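Local coordinates for lambda phage protein with carbohydrate-binding module (Shewanella oneidensis, PDB 2A5Z) that is of unknown function but binds magnesium ions and, as a jelly-roll protein with a carbohydrate-binding module, may recognise sugars, at residues C[40-43]-C[48-51]; C[82-87]-C[123-128]; C[110-113]-C[117-120]; C[152-155]-C[160-163]; C[230-235]-C[242-247]. All coordinates share one frame; numbering follows the deposited sequence.

Contact 1 of 5, residues C[40-43]-C[48-51]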
loop_
_atom_site.group_PDB
_atom_site.type_symbol
_atom_site.label_atom_id
_atom_site.label_comp_id
_atom_site.label_asym_id
_atom_site.label_seq_id
_atom_site.Cartn_x
_atom_site.Cartn_y
_atom_site.Cartn_z
ATOM N N LEU C 40 -1.265 -13.833 -1.412
ATOM C CA LEU C 40 -2.040 -12.704 -0.896
ATOM C C LEU C 40 -1.464 -12.154 0.414
ATOM O O LEU C 40 -1.227 -12.900 1.367
ATOM C CB LEU C 40 -3.516 -13.097 -0.735
ATOM C CG LEU C 40 -4.480 -12.148 -0.010
ATOM C CD1 LEU C 40 -4.637 -10.843 -0.759
ATOM C CD2 LEU C 40 -5.829 -12.810 0.188
ATOM N N THR C 41 -1.231 -10.844 0.434
ATOM C CA THR C 41 -0.690 -10.133 1.596
ATOM C C THR C 41 -1.684 -10.140 2.757
ATOM O O THR C 41 -2.852 -9.799 2.581
ATOM C CB THR C 41 -0.361 -8.672 1.218
ATOM O OG1 THR C 41 0.527 -8.656 0.096
ATOM C CG2 THR C 41 0.282 -7.918 2.386
ATOM N N THR C 42 -1.226 -10.536 3.941
ATOM C CA THR C 42 -2.094 -10.532 5.121
ATOM C C THR C 42 -2.559 -9.098 5.427
ATOM O O THR C 42 -1.754 -8.165 5.415
ATOM C CB THR C 42 -1.374 -11.144 6.346
ATOM O OG1 THR C 42 -0.942 -12.465 6.020
ATOM C CG2 THR C 42 -2.291 -11.197 7.583
ATOM N N SER C 43 -3.861 -8.935 5.646
ATOM C CA SER C 43 -4.402 -7.695 6.195
ATOM C C SER C 43 -4.813 -7.984 7.644
ATOM O O SER C 43 -4.079 -7.659 8.576
ATOM C CB SER C 43 -5.562 -7.157 5.349
ATOM O OG SER C 43 -6.542 -8.156 5.121
ATOM N N ASP C 48 -1.911 -17.338 10.180
ATOM C CA ASP C 48 -0.834 -17.314 9.198
ATOM C C ASP C 48 -0.515 -15.871 8.838
ATOM O O ASP C 48 -1.408 -15.022 8.819
ATOM C CB ASP C 48 -1.235 -18.097 7.944
ATOM C CG ASP C 48 -1.561 -19.556 8.238
ATOM O OD1 ASP C 48 -0.619 -20.376 8.328
ATOM O OD2 ASP C 48 -2.766 -19.889 8.368
ATOM N N PHE C 49 0.759 -15.578 8.598
ATOM C CA PHE C 49 1.130 -14.284 8.058
ATOM C C PHE C 49 1.884 -14.462 6.755
ATOM O O PHE C 49 2.771 -15.304 6.666
ATOM C CB PHE C 49 1.980 -13.465 9.040
ATOM C CG PHE C 49 2.453 -12.155 8.467
ATOM C CD1 PHE C 49 1.670 -11.010 8.578
ATOM C CD2 PHE C 49 3.671 -12.074 7.787
ATOM C CE1 PHE C 49 2.092 -9.798 8.034
ATOM C CE2 PHE C 49 4.099 -10.870 7.236
ATOM C CZ PHE C 49 3.306 -9.729 7.360
ATOM N N TYR C 50 1.526 -13.655 5.758
ATOM C CA TYR C 50 2.233 -13.623 4.487
ATOM C C TYR C 50 2.418 -12.188 3.989
ATOM O O TYR C 50 1.494 -11.380 4.067
ATOM C CB TYR C 50 1.482 -14.444 3.427
ATOM C CG TYR C 50 2.308 -14.641 2.186
ATOM C CD1 TYR C 50 3.188 -15.721 2.082
ATOM C CD2 TYR C 50 2.250 -13.730 1.132
ATOM C CE1 TYR C 50 3.977 -15.901 0.946
ATOM C CE2 TYR C 50 3.049 -13.896 -0.009
ATOM C CZ TYR C 50 3.902 -14.978 -0.085
ATOM O OH TYR C 50 4.677 -15.157 -1.199
ATOM N N ALA C 51 3.612 -11.886 3.482
ATOM C CA ALA C 51 3.877 -10.627 2.784
ATOM C C ALA C 51 4.972 -10.834 1.739
ATOM O O ALA C 51 5.897 -11.615 1.950
ATOM C CB ALA C 51 4.279 -9.521 3.764
#
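Two aromatic rings of strand 48-51 meet the incoming loop 40-43 at a slant, neither squarely over a face nor in plane at an edge. Thr42 CB approaches the Phe49 ring obliquely and lies 3.8 Å from its CD1; Leu40 O comes in a similarly slanted way to the Tyr50 ring, 3.6 Å from CD2. Further partners of these rings include Phe112, which makes an edge-to-face pair with Phe49, and Glu250, which is hydrogen-bonded to the Tyr50 hydroxyl.

Between the rings, the polar grip belongs to Thr42. Its backbone N donates to Tyr50 O over 2.9 Å, almost straight at 176°, while its OG1 accepts from Tyr50 N at 2.8 Å. The torsion explains the pairing: with chi1 at -57° OG1 sits next to the residue's own N, and one threonine therefore meets both the N-H and the C=O of Tyr50. Thr41 CA adds a CA-H...O contact to the same carbonyl, 3.5 Å from Tyr50 O.

Leu40 also packs on Leu40 of both neighbouring subunits, which places the loop at the trimer interface. Backbone bonds from Phe49 to Ala253 and from Ala51 to Phe251 tie the other side of the strand to 245-254. The arrangement is that of a loop docking by one backbone and one side-chain bond along the strand that, within this chain, edges a jelly-roll sheet.

Contact 2 of 5, residues C[82-87]-C[123-128]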
loop_
_atom_site.group_PDB
_atom_site.type_symbol
_atom_site.label_atom_id
_atom_site.label_comp_id
_atom_site.label_asym_id
_atom_site.label_seq_id
_atom_site.Cartn_x
_atom_site.Cartn_y
_atom_site.Cartn_z
ATOM N N LEU C 82 14.235 -2.261 -13.339
ATOM C CA LEU C 82 14.317 -3.004 -14.575
ATOM C C LEU C 82 13.685 -4.377 -14.369
ATOM O O LEU C 82 13.293 -4.723 -13.250
ATOM C CB LEU C 82 15.785 -3.123 -15.013
ATOM C CG LEU C 82 16.847 -3.711 -14.075
ATOM C CD1 LEU C 82 16.821 -5.231 -14.119
ATOM C CD2 LEU C 82 18.226 -3.210 -14.482
ATOM N N SER C 83 13.563 -5.143 -15.446
ATOM C CA SER C 83 13.312 -6.576 -15.343
ATOM C C SER C 83 14.348 -7.304 -16.197
ATOM O O SER C 83 14.806 -6.765 -17.203
ATOM C CB SER C 83 11.900 -6.926 -15.802
ATOM O OG SER C 83 10.926 -6.401 -14.920
ATOM N N GLU C 84 14.734 -8.509 -15.788
ATOM C CA GLU C 84 15.559 -9.358 -16.656
ATOM C C GLU C 84 15.172 -10.830 -16.620
ATOM O O GLU C 84 15.059 -11.438 -15.553
ATOM C CB GLU C 84 17.061 -9.147 -16.414
ATOM C CG GLU C 84 17.618 -9.744 -15.144
ATOM C CD GLU C 84 19.136 -9.728 -15.128
ATOM O OE1 GLU C 84 19.754 -10.752 -15.488
ATOM O OE2 GLU C 84 19.710 -8.683 -14.769
ATOM N N GLY C 85 14.952 -11.391 -17.801
ATOM C CA GLY C 85 14.466 -12.760 -17.920
ATOM C C GLY C 85 13.190 -12.908 -17.121
ATOM O O GLY C 85 12.245 -12.142 -17.301
ATOM N N ASN C 86 13.180 -13.870 -16.207
ATOM C CA ASN C 86 12.008 -14.133 -15.383
ATOM C C ASN C 86 11.959 -13.278 -14.119
ATOM O O ASN C 86 11.007 -13.365 -13.337
ATOM C CB ASN C 86 11.944 -15.616 -15.033
ATOM C CG ASN C 86 11.401 -16.453 -16.174
ATOM O OD1 ASN C 86 10.202 -16.445 -16.446
ATOM N ND2 ASN C 86 12.282 -17.177 -16.849
ATOM N N HIS C 87 12.982 -12.444 -13.938
ATOM C CA HIS C 87 13.066 -11.563 -12.785
ATOM C C HIS C 87 12.319 -10.256 -13.057
ATOM O O HIS C 87 12.877 -9.305 -13.602
ATOM C CB HIS C 87 14.537 -11.348 -12.388
ATOM C CG HIS C 87 15.212 -12.612 -11.952
ATOM N ND1 HIS C 87 15.040 -13.149 -10.693
ATOM C CD2 HIS C 87 16.001 -13.482 -12.629
ATOM C CE1 HIS C 87 15.723 -14.276 -10.600
ATOM N NE2 HIS C 87 16.313 -14.504 -11.762
ATOM N N TYR C 123 15.253 -13.182 -3.553
ATOM C CA TYR C 123 15.819 -13.392 -4.872
ATOM C C TYR C 123 16.669 -12.173 -5.184
ATOM O O TYR C 123 16.149 -11.045 -5.247
ATOM C CB TYR C 123 14.711 -13.559 -5.920
ATOM C CG TYR C 123 13.845 -14.788 -5.705
ATOM C CD1 TYR C 123 13.911 -15.876 -6.582
ATOM C CD2 TYR C 123 12.970 -14.867 -4.624
ATOM C CE1 TYR C 123 13.103 -17.009 -6.390
ATOM C CE2 TYR C 123 12.168 -15.996 -4.413
ATOM C CZ TYR C 123 12.249 -17.064 -5.297
ATOM O OH TYR C 123 11.460 -18.181 -5.086
ATOM N N PHE C 124 17.970 -12.394 -5.365
ATOM C CA PHE C 124 18.927 -11.294 -5.464
ATOM C C PHE C 124 20.027 -11.561 -6.476
ATOM O O PHE C 124 20.363 -12.720 -6.754
ATOM C CB PHE C 124 19.533 -10.965 -4.084
ATOM C CG PHE C 124 20.422 -12.047 -3.517
ATOM C CD1 PHE C 124 21.805 -12.019 -3.728
ATOM C CD2 PHE C 124 19.887 -13.081 -2.757
ATOM C CE1 PHE C 124 22.626 -12.999 -3.201
ATOM C CE2 PHE C 124 20.709 -14.083 -2.234
ATOM C CZ PHE C 124 22.083 -14.031 -2.452
ATOM N N LYS C 125 20.587 -10.478 -7.014
ATOM C CA LYS C 125 21.643 -10.568 -8.017
ATOM C C LYS C 125 22.907 -9.898 -7.509
ATOM O O LYS C 125 22.881 -8.739 -7.072
ATOM C CB LYS C 125 21.204 -9.916 -9.338
ATOM C CG LYS C 125 22.175 -10.158 -10.507
ATOM C CD LYS C 125 21.695 -9.535 -11.810
ATOM C CE LYS C 125 22.627 -9.947 -12.964
ATOM N NZ LYS C 125 22.284 -9.307 -14.259
ATOM N N THR C 126 24.017 -10.623 -7.583
ATOM C CA THR C 126 25.312 -10.045 -7.253
ATOM C C THR C 126 25.665 -8.912 -8.234
ATOM O O THR C 126 25.235 -8.937 -9.391
ATOM C CB THR C 126 26.418 -11.109 -7.204
ATOM O OG1 THR C 126 26.386 -11.901 -8.398
ATOM C CG2 THR C 126 26.216 -12.003 -5.987
ATOM N N PRO C 127 26.414 -7.894 -7.756
ATOM C CA PRO C 127 26.848 -6.800 -8.631
ATOM C C PRO C 127 27.804 -7.294 -9.730
ATOM O O PRO C 127 28.292 -8.428 -9.656
ATOM C CB PRO C 127 27.572 -5.846 -7.668
ATOM C CG PRO C 127 27.954 -6.669 -6.493
ATOM C CD PRO C 127 26.901 -7.725 -6.371
ATOM N N SER C 128 28.071 -6.456 -10.733
ATOM C CA SER C 128 28.960 -6.838 -11.831
ATOM C C SER C 128 30.455 -6.826 -11.454
ATOM O O SER C 128 31.299 -7.358 -12.195
ATOM C CB SER C 128 28.695 -5.968 -13.062
ATOM O OG SER C 128 28.987 -4.617 -12.780
#
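Glu84 and Lys125 form a salt bridge between a beta-hairpin and a strand of the six-stranded jelly-roll sheet. The hairpin reverses through a type II' turn from Glu84 to His87, closed by backbone bonds in both directions, Glu84 N to His87 O at 3.0 Å and His87 N to Glu84 O at 2.8 Å. Gly85 occupies the turn position with positive phi.

Lys125 leaves strand 123-125 with its CB directed toward the hairpin. Its CG lies anti to the backbone N (chi1 -171°), and the three later torsions are all close to 180°, which stretches the chain out toward the hairpin. Along this rod CB and CG make no close contact with the hairpin; CD is the first atom to do so, 3.7 Å from Glu84 OE2. CE is likewise 3.7 Å from Glu84 OE2 and only slightly farther from OE1. The glutamate arrives at about a right angle to the lysine, extended beyond its CG.

The carboxylate has a second partner, since Glu84 OE1 accepts a hydrogen bond from Trp184 NE1. That indole also stacks with the ring of His87, so one residue meets both ends of the turn. The shared hold on both oxygens should limit rotation of the carboxylate. At the tip, Lys125 NZ reaches Glu84 OE2 at 2.7 Å, on its syn side and 15° out of the carboxylate plane.

Contact 3 of 5, residues C[110-113]-C[117-120]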
loop_
_atom_site.group_PDB
_atom_site.type_symbol
_atom_site.label_atom_id
_atom_site.label_comp_id
_atom_site.label_asym_id
_atom_site.label_seq_id
_atom_site.Cartn_x
_atom_site.Cartn_y
_atom_site.Cartn_z
ATOM N N ALA C 110 9.618 -7.925 16.548
ATOM C CA ALA C 110 8.653 -8.077 17.651
ATOM C C ALA C 110 7.436 -8.922 17.288
ATOM O O ALA C 110 6.882 -9.625 18.131
ATOM C CB ALA C 110 8.203 -6.706 18.167
ATOM N N ILE C 111 7.034 -8.846 16.023
ATOM C CA ILE C 111 5.857 -9.559 15.546
ATOM C C ILE C 111 6.174 -10.986 15.091
ATOM O O ILE C 111 5.272 -11.755 14.764
ATOM C CB ILE C 111 5.132 -8.765 14.414
ATOM C CG1 ILE C 111 6.039 -8.599 13.193
ATOM C CG2 ILE C 111 4.629 -7.404 14.943
ATOM C CD1 ILE C 111 5.307 -8.163 11.932
ATOM N N PHE C 112 7.462 -11.327 15.053
ATOM C CA PHE C 112 7.891 -12.675 14.680
ATOM C C PHE C 112 8.727 -13.271 15.822
ATOM O O PHE C 112 9.949 -13.373 15.718
ATOM C CB PHE C 112 8.684 -12.673 13.361
ATOM C CG PHE C 112 7.910 -12.144 12.171
ATOM C CD1 PHE C 112 6.728 -12.758 11.753
ATOM C CD2 PHE C 112 8.375 -11.037 11.462
ATOM C CE1 PHE C 112 6.009 -12.268 10.656
ATOM C CE2 PHE C 112 7.675 -10.548 10.361
ATOM C CZ PHE C 112 6.490 -11.160 9.956
ATOM N N PRO C 113 8.070 -13.653 16.931
ATOM C CA PRO C 113 8.829 -14.289 17.997
ATOM C C PRO C 113 9.282 -15.683 17.531
ATOM O O PRO C 113 8.781 -16.181 16.512
ATOM C CB PRO C 113 7.818 -14.372 19.144
ATOM C CG PRO C 113 6.496 -14.395 18.479
ATOM C CD PRO C 113 6.634 -13.551 17.250
ATOM N N GLU C 117 8.378 -19.169 13.750
ATOM C CA GLU C 117 9.192 -19.882 12.750
ATOM C C GLU C 117 9.164 -19.166 11.401
ATOM O O GLU C 117 8.940 -19.778 10.350
ATOM C CB GLU C 117 8.738 -21.331 12.588
ATOM C CG GLU C 117 8.768 -22.136 13.868
ATOM C CD GLU C 117 8.428 -23.598 13.641
ATOM O OE1 GLU C 117 7.365 -24.051 14.115
ATOM O OE2 GLU C 117 9.222 -24.295 12.986
ATOM N N LEU C 118 9.391 -17.859 11.458
ATOM C CA LEU C 118 9.444 -17.006 10.281
ATOM C C LEU C 118 10.393 -17.570 9.227
ATOM O O LEU C 118 11.500 -18.038 9.537
ATOM C CB LEU C 118 9.869 -15.584 10.681
ATOM C CG LEU C 118 10.153 -14.552 9.581
ATOM C CD1 LEU C 118 8.870 -14.046 8.943
ATOM C CD2 LEU C 118 10.959 -13.376 10.120
ATOM N N GLU C 119 9.930 -17.526 7.986
ATOM C CA GLU C 119 10.721 -17.892 6.830
ATOM C C GLU C 119 10.820 -16.679 5.914
ATOM O O GLU C 119 9.807 -16.080 5.556
ATOM C CB GLU C 119 10.031 -19.042 6.103
ATOM C CG GLU C 119 10.918 -19.844 5.207
ATOM C CD GLU C 119 10.242 -21.115 4.758
ATOM O OE1 GLU C 119 9.841 -21.923 5.628
ATOM O OE2 GLU C 119 10.093 -21.298 3.533
ATOM N N VAL C 120 12.040 -16.300 5.561
ATOM C CA VAL C 120 12.259 -15.179 4.653
ATOM C C VAL C 120 13.006 -15.676 3.416
ATOM O O VAL C 120 14.056 -16.307 3.537
ATOM C CB VAL C 120 13.048 -14.023 5.326
ATOM C CG1 VAL C 120 13.274 -12.854 4.334
ATOM C CG2 VAL C 120 12.341 -13.539 6.587
#
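Leu118 lays one methyl squarely over the Phe112 ring. Its CD1 is 3.6 Å from the ring centroid and only 5° off the normal, a centred CH-pi contact. The second methyl shifts toward the root of the ring, with Leu118 CD2 3.7 Å from Phe112 CD2. Both branches therefore rest on the aromatic residue, and no hydrogen bond crosses between the segments.

With chi1 at 173° the leucine's forked end swings away from its own N and over the ring. On the opposite face Ile111 CG1 lies 3.7 Å above the plane, offset toward the rim, and the ring is thus sandwiched between two aliphatic groups. The contact closes the short loop leading into strand 119-125 of the jelly-roll sheet, just before which Leu118 is backbone-bonded to Met191.

Farther out, Ala253 of strand 245-254 touches both Phe112 and the leucine, and Phe251 the leucine alone of the two. The backbone is held as well: Phe112 O accepts from Arg220 NH2, and Glu117 O from Lys190 NZ.

Contact 4 of 5, residues C[152-155]-C[160-163]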
loop_
_atom_site.group_PDB
_atom_site.type_symbol
_atom_site.label_atom_id
_atom_site.label_comp_id
_atom_site.label_asym_id
_atom_site.label_seq_id
_atom_site.Cartn_x
_atom_site.Cartn_y
_atom_site.Cartn_z
ATOM N N GLY C 152 22.535 -14.228 9.979
ATOM C CA GLY C 152 21.905 -14.854 8.814
ATOM C C GLY C 152 22.941 -15.192 7.764
ATOM O O GLY C 152 24.065 -15.561 8.102
ATOM N N LEU C 153 22.568 -15.100 6.490
ATOM C CA LEU C 153 23.558 -15.222 5.423
ATOM C C LEU C 153 24.191 -13.859 5.182
ATOM O O LEU C 153 23.516 -12.906 4.783
ATOM C CB LEU C 153 22.959 -15.765 4.127
ATOM C CG LEU C 153 24.017 -16.167 3.081
ATOM C CD1 LEU C 153 24.553 -17.580 3.346
ATOM C CD2 LEU C 153 23.470 -16.056 1.665
ATOM N N ILE C 154 25.487 -13.773 5.448
ATOM C CA ILE C 154 26.224 -12.532 5.292
ATOM C C ILE C 154 27.074 -12.619 4.027
ATOM O O ILE C 154 27.667 -13.651 3.740
ATOM C CB ILE C 154 27.110 -12.248 6.538
ATOM C CG1 ILE C 154 26.239 -12.104 7.795
ATOM C CG2 ILE C 154 27.992 -10.992 6.329
ATOM C CD1 ILE C 154 26.974 -12.458 9.098
ATOM N N ILE C 155 27.111 -11.538 3.259
ATOM C CA ILE C 155 27.935 -11.493 2.064
ATOM C C ILE C 155 28.877 -10.303 2.175
ATOM O O ILE C 155 28.438 -9.160 2.141
ATOM C CB ILE C 155 27.070 -11.403 0.772
ATOM C CG1 ILE C 155 26.129 -12.622 0.670
ATOM C CG2 ILE C 155 27.968 -11.250 -0.476
ATOM C CD1 ILE C 155 25.031 -12.504 -0.379
ATOM N N ALA C 160 30.068 -15.463 0.594
ATOM C CA ALA C 160 28.867 -15.683 1.400
ATOM C C ALA C 160 29.163 -16.672 2.524
ATOM O O ALA C 160 29.921 -17.632 2.338
ATOM C CB ALA C 160 27.725 -16.201 0.535
ATOM N N PHE C 161 28.553 -16.438 3.683
ATOM C CA PHE C 161 28.718 -17.316 4.828
ATOM C C PHE C 161 27.623 -17.046 5.832
ATOM O O PHE C 161 27.141 -15.914 5.948
ATOM C CB PHE C 161 30.093 -17.132 5.494
ATOM C CG PHE C 161 30.416 -15.703 5.878
ATOM C CD1 PHE C 161 30.185 -15.245 7.170
ATOM C CD2 PHE C 161 30.978 -14.831 4.957
ATOM C CE1 PHE C 161 30.489 -13.926 7.531
ATOM C CE2 PHE C 161 31.290 -13.508 5.309
ATOM C CZ PHE C 161 31.042 -13.059 6.599
ATOM N N GLY C 162 27.234 -18.093 6.549
ATOM C CA GLY C 162 26.351 -17.954 7.692
ATOM C C GLY C 162 27.176 -17.427 8.849
ATOM O O GLY C 162 28.362 -17.748 8.978
ATOM N N GLY C 163 26.559 -16.603 9.685
ATOM C CA GLY C 163 27.273 -16.031 10.811
ATOM C C GLY C 163 26.433 -15.170 11.724
ATOM O O GLY C 163 25.295 -14.847 11.415
#
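Ile154 fits against the flat side of Phe161, its directly opposed neighbour in the antiparallel hairpin of strands 153-156 and 159-166. Ile154 CB is 4.2 Å from the ring centroid, 24° off the normal, and the CG2 branch reaches the far end of the ring, 3.7 Å from Phe161 CZ. The ring takes this place because chi1 of 54° sets CG between its own backbone N and carbonyl carbon, folding the side chain back over the neighbouring strand. Ile154 O lies over the same face, displaced toward the rim.

The other branch of the isoleucine uses a hollow made by glycine: Ile154 CD1 settles 3.7 Å from Gly163 O, over the side-chain-less backbone of that residue. On the other sheet face, Ile155 CG1 meets Ala160 CB at 3.9 Å, a small bump matched to a longer branch. Leu153 CD1 lies alongside the Phe161 carbonyl.

Four backbone bonds set this register, two in each hydrogen-bonded pair, among them Ile154 N to Phe161 O at 2.8 Å. Gly162 N turns to Tyr210 OH. The chemistry implies a hairpin whose peptide groups bond across it in alternate pairs while the others turn outward to neighbouring strands, with mostly aliphatic and aromatic side chains on its two faces.

Contact 5 of 5, residues C[230-235]-C[242-247]. With MG (magnesium ion), chain F.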
loop_
_atom_site.group_PDB
_atom_site.type_symbol
_atom_site.label_atom_id
_atom_site.label_comp_id
_atom_site.label_asym_id
_atom_site.label_seq_id
_atom_site.Cartn_x
_atom_site.Cartn_y
_atom_site.Cartn_z
ATOM N N PHE C 230 16.260 -8.209 4.143
ATOM C CA PHE C 230 17.398 -7.998 3.248
ATOM C C PHE C 230 17.975 -6.612 3.482
ATOM O O PHE C 230 17.235 -5.624 3.514
ATOM C CB PHE C 230 16.942 -8.142 1.785
ATOM C CG PHE C 230 17.927 -7.609 0.761
ATOM C CD1 PHE C 230 18.955 -8.410 0.278
ATOM C CD2 PHE C 230 17.803 -6.309 0.264
ATOM C CE1 PHE C 230 19.857 -7.923 -0.680
ATOM C CE2 PHE C 230 18.707 -5.813 -0.705
ATOM C CZ PHE C 230 19.730 -6.630 -1.172
ATOM N N LYS C 231 19.292 -6.539 3.650
ATOM C CA LYS C 231 19.967 -5.257 3.756
ATOM C C LYS C 231 21.276 -5.299 2.980
ATOM O O LYS C 231 22.079 -6.209 3.171
ATOM C CB LYS C 231 20.235 -4.897 5.222
ATOM C CG LYS C 231 20.771 -3.481 5.429
ATOM C CD LYS C 231 21.103 -3.218 6.887
ATOM C CE LYS C 231 21.656 -1.821 7.057
ATOM N NZ LYS C 231 22.321 -1.617 8.370
ATOM N N THR C 232 21.489 -4.317 2.115
ATOM C CA THR C 232 22.760 -4.195 1.409
ATOM C C THR C 232 23.331 -2.813 1.690
ATOM O O THR C 232 22.588 -1.836 1.783
ATOM C CB THR C 232 22.627 -4.510 -0.104
ATOM O OG1 THR C 232 23.914 -4.803 -0.657
ATOM C CG2 THR C 232 21.965 -3.361 -0.878
ATOM N N GLN C 233 24.650 -2.750 1.835
ATOM C CA GLN C 233 25.313 -1.603 2.444
ATOM C C GLN C 233 26.712 -1.389 1.879
ATOM O O GLN C 233 27.402 -2.350 1.509
ATOM C CB GLN C 233 25.439 -1.839 3.949
ATOM C CG GLN C 233 25.854 -0.618 4.767
ATOM C CD GLN C 233 25.661 -0.844 6.245
ATOM O OE1 GLN C 233 25.913 -1.937 6.746
ATOM N NE2 GLN C 233 25.193 0.178 6.950
ATOM N N CYS C 234 27.129 -0.127 1.833
ATOM C CA CYS C 234 28.503 0.218 1.480
ATOM C C CYS C 234 29.220 0.744 2.715
ATOM O O CYS C 234 28.749 1.682 3.351
ATOM C CB CYS C 234 28.542 1.248 0.356
ATOM S SG CYS C 234 30.227 1.580 -0.227
ATOM N N LYS C 235 30.350 0.128 3.053
ATOM C CA LYS C 235 31.099 0.468 4.262
ATOM C C LYS C 235 31.978 1.705 4.111
ATOM O O LYS C 235 32.468 2.236 5.107
ATOM C CB LYS C 235 31.967 -0.707 4.703
ATOM C CG LYS C 235 31.188 -1.869 5.305
ATOM C CD LYS C 235 32.128 -2.912 5.901
ATOM C CE LYS C 235 32.776 -3.751 4.812
ATOM N NZ LYS C 235 33.779 -4.691 5.386
ATOM N N SER C 242 28.522 -0.675 -6.983
ATOM C CA SER C 242 27.289 -1.462 -7.042
ATOM C C SER C 242 27.158 -2.341 -5.805
ATOM O O SER C 242 28.145 -2.936 -5.342
ATOM C CB SER C 242 27.237 -2.334 -8.300
ATOM O OG SER C 242 27.080 -1.557 -9.476
ATOM N N LEU C 243 25.947 -2.390 -5.259
ATOM C CA LEU C 243 25.614 -3.307 -4.166
ATOM C C LEU C 243 24.749 -4.427 -4.736
ATOM O O LEU C 243 24.649 -4.570 -5.955
ATOM C CB LEU C 243 24.916 -2.555 -3.016
ATOM C CG LEU C 243 25.686 -1.339 -2.451
ATOM C CD1 LEU C 243 24.986 -0.750 -1.236
ATOM C CD2 LEU C 243 27.139 -1.680 -2.117
ATOM N N ILE C 244 24.118 -5.218 -3.878
ATOM C CA ILE C 244 23.330 -6.344 -4.367
ATOM C C ILE C 244 21.924 -5.883 -4.817
ATOM O O ILE C 244 21.254 -5.140 -4.109
ATOM C CB ILE C 244 23.360 -7.521 -3.337
ATOM C CG1 ILE C 244 24.751 -8.199 -3.395
ATOM C CG2 ILE C 244 22.216 -8.514 -3.572
ATOM C CD1 ILE C 244 24.979 -9.365 -2.426
ATOM N N SER C 245 21.515 -6.294 -6.017
ATOM C CA SER C 245 20.193 -5.963 -6.560
ATOM C C SER C 245 19.137 -6.896 -5.994
ATOM O O SER C 245 19.429 -8.044 -5.696
ATOM C CB SER C 245 20.195 -6.061 -8.088
ATOM O OG SER C 245 21.202 -5.238 -8.650
ATOM N N ILE C 246 17.908 -6.408 -5.847
ATOM C CA ILE C 246 16.815 -7.251 -5.331
ATOM C C ILE C 246 15.618 -7.321 -6.294
ATOM O O ILE C 246 15.136 -6.295 -6.799
ATOM C CB ILE C 246 16.399 -6.888 -3.869
ATOM C CG1 ILE C 246 15.329 -7.868 -3.333
ATOM C CG2 ILE C 246 15.995 -5.401 -3.753
ATOM C CD1 ILE C 246 15.210 -7.910 -1.813
ATOM N N ASP C 247 15.189 -8.557 -6.545
ATOM C CA ASP C 247 14.046 -8.878 -7.389
ATOM C C ASP C 247 12.799 -9.053 -6.510
ATOM O O ASP C 247 11.748 -8.498 -6.788
ATOM C CB ASP C 247 14.350 -10.183 -8.152
ATOM C CG ASP C 247 13.164 -10.718 -8.957
ATOM O OD1 ASP C 247 12.300 -9.932 -9.367
ATOM O OD2 ASP C 247 13.105 -11.945 -9.208
HETATM MG MG MG F . 10.852 -8.450 -8.749
#
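Strand 230-234 faces the run 242-247 in the interior of the jelly roll, where side chains from two sheets meet and the second segment ends at the magnesium site. Phe230 and Leu243 carry most of the apolar contact. Ile246 CD1 lies over one face of the Phe230 ring, 4.0 Å from the centroid and 27° off the normal, while Ile244 O comes to the ring edge, near its plane, 3.6 Å from CZ. Ile244 CG2 also reaches this end of the ring.

Further along, Thr232 OG1 accepts a long but straight hydrogen bond from Ile244 N (3.3 Å, 169°). Its chi1 of -161° turns OG1 away from the residue's own N and toward the opposite segment, where Leu243 CB also touches it. The same hydroxyl is hydrogen-bonded to Thr136 OG1. Leu243 CD1 then lies against the backbone, 3.6 Å from Gln233 C, and Leu243 CD2 meets Cys234 CB at 4.1 Å.

At the end of the segment, Asp247 chelates magnesium through its backbone O and its OD1, both 2.2 Å from the ion. Asp54, Phe88 and Gly89 also bind it. The remaining oxygen, Asp247 OD2, is hydrogen-bonded to His87 ND1 and salt-bridged to Arg259 of the third subunit. The chemistry implies a mainly apolar contact with one hydrogen bond, and a carboxylate, shared between ion and protein, that probably links the metal site to the subunit interface.

How the contacts relate
From the N terminus, contact 1 closes a short loop that lays residues 40-43 on strand 48-53, at the edge of its sheet within this chain. Contact 2 then closes a much longer excursion, from hairpin 82-87 to strand 119-125; contact 3 is nested within it, joining the loop before that strand to its beginning. Contacts 4 and 5 follow in series, contact 4 closing a hairpin and contact 5 a six-residue loop, and none cross. In space, contact 3 meets contact 1 through Phe49 and Phe112. Contact 2 reaches contact 5 through His87 and Asp247, while Phe124, Ile155 and Ile244 connect contacts 2, 4 and 5 in the interior, tying the six-stranded sheet to the larger one.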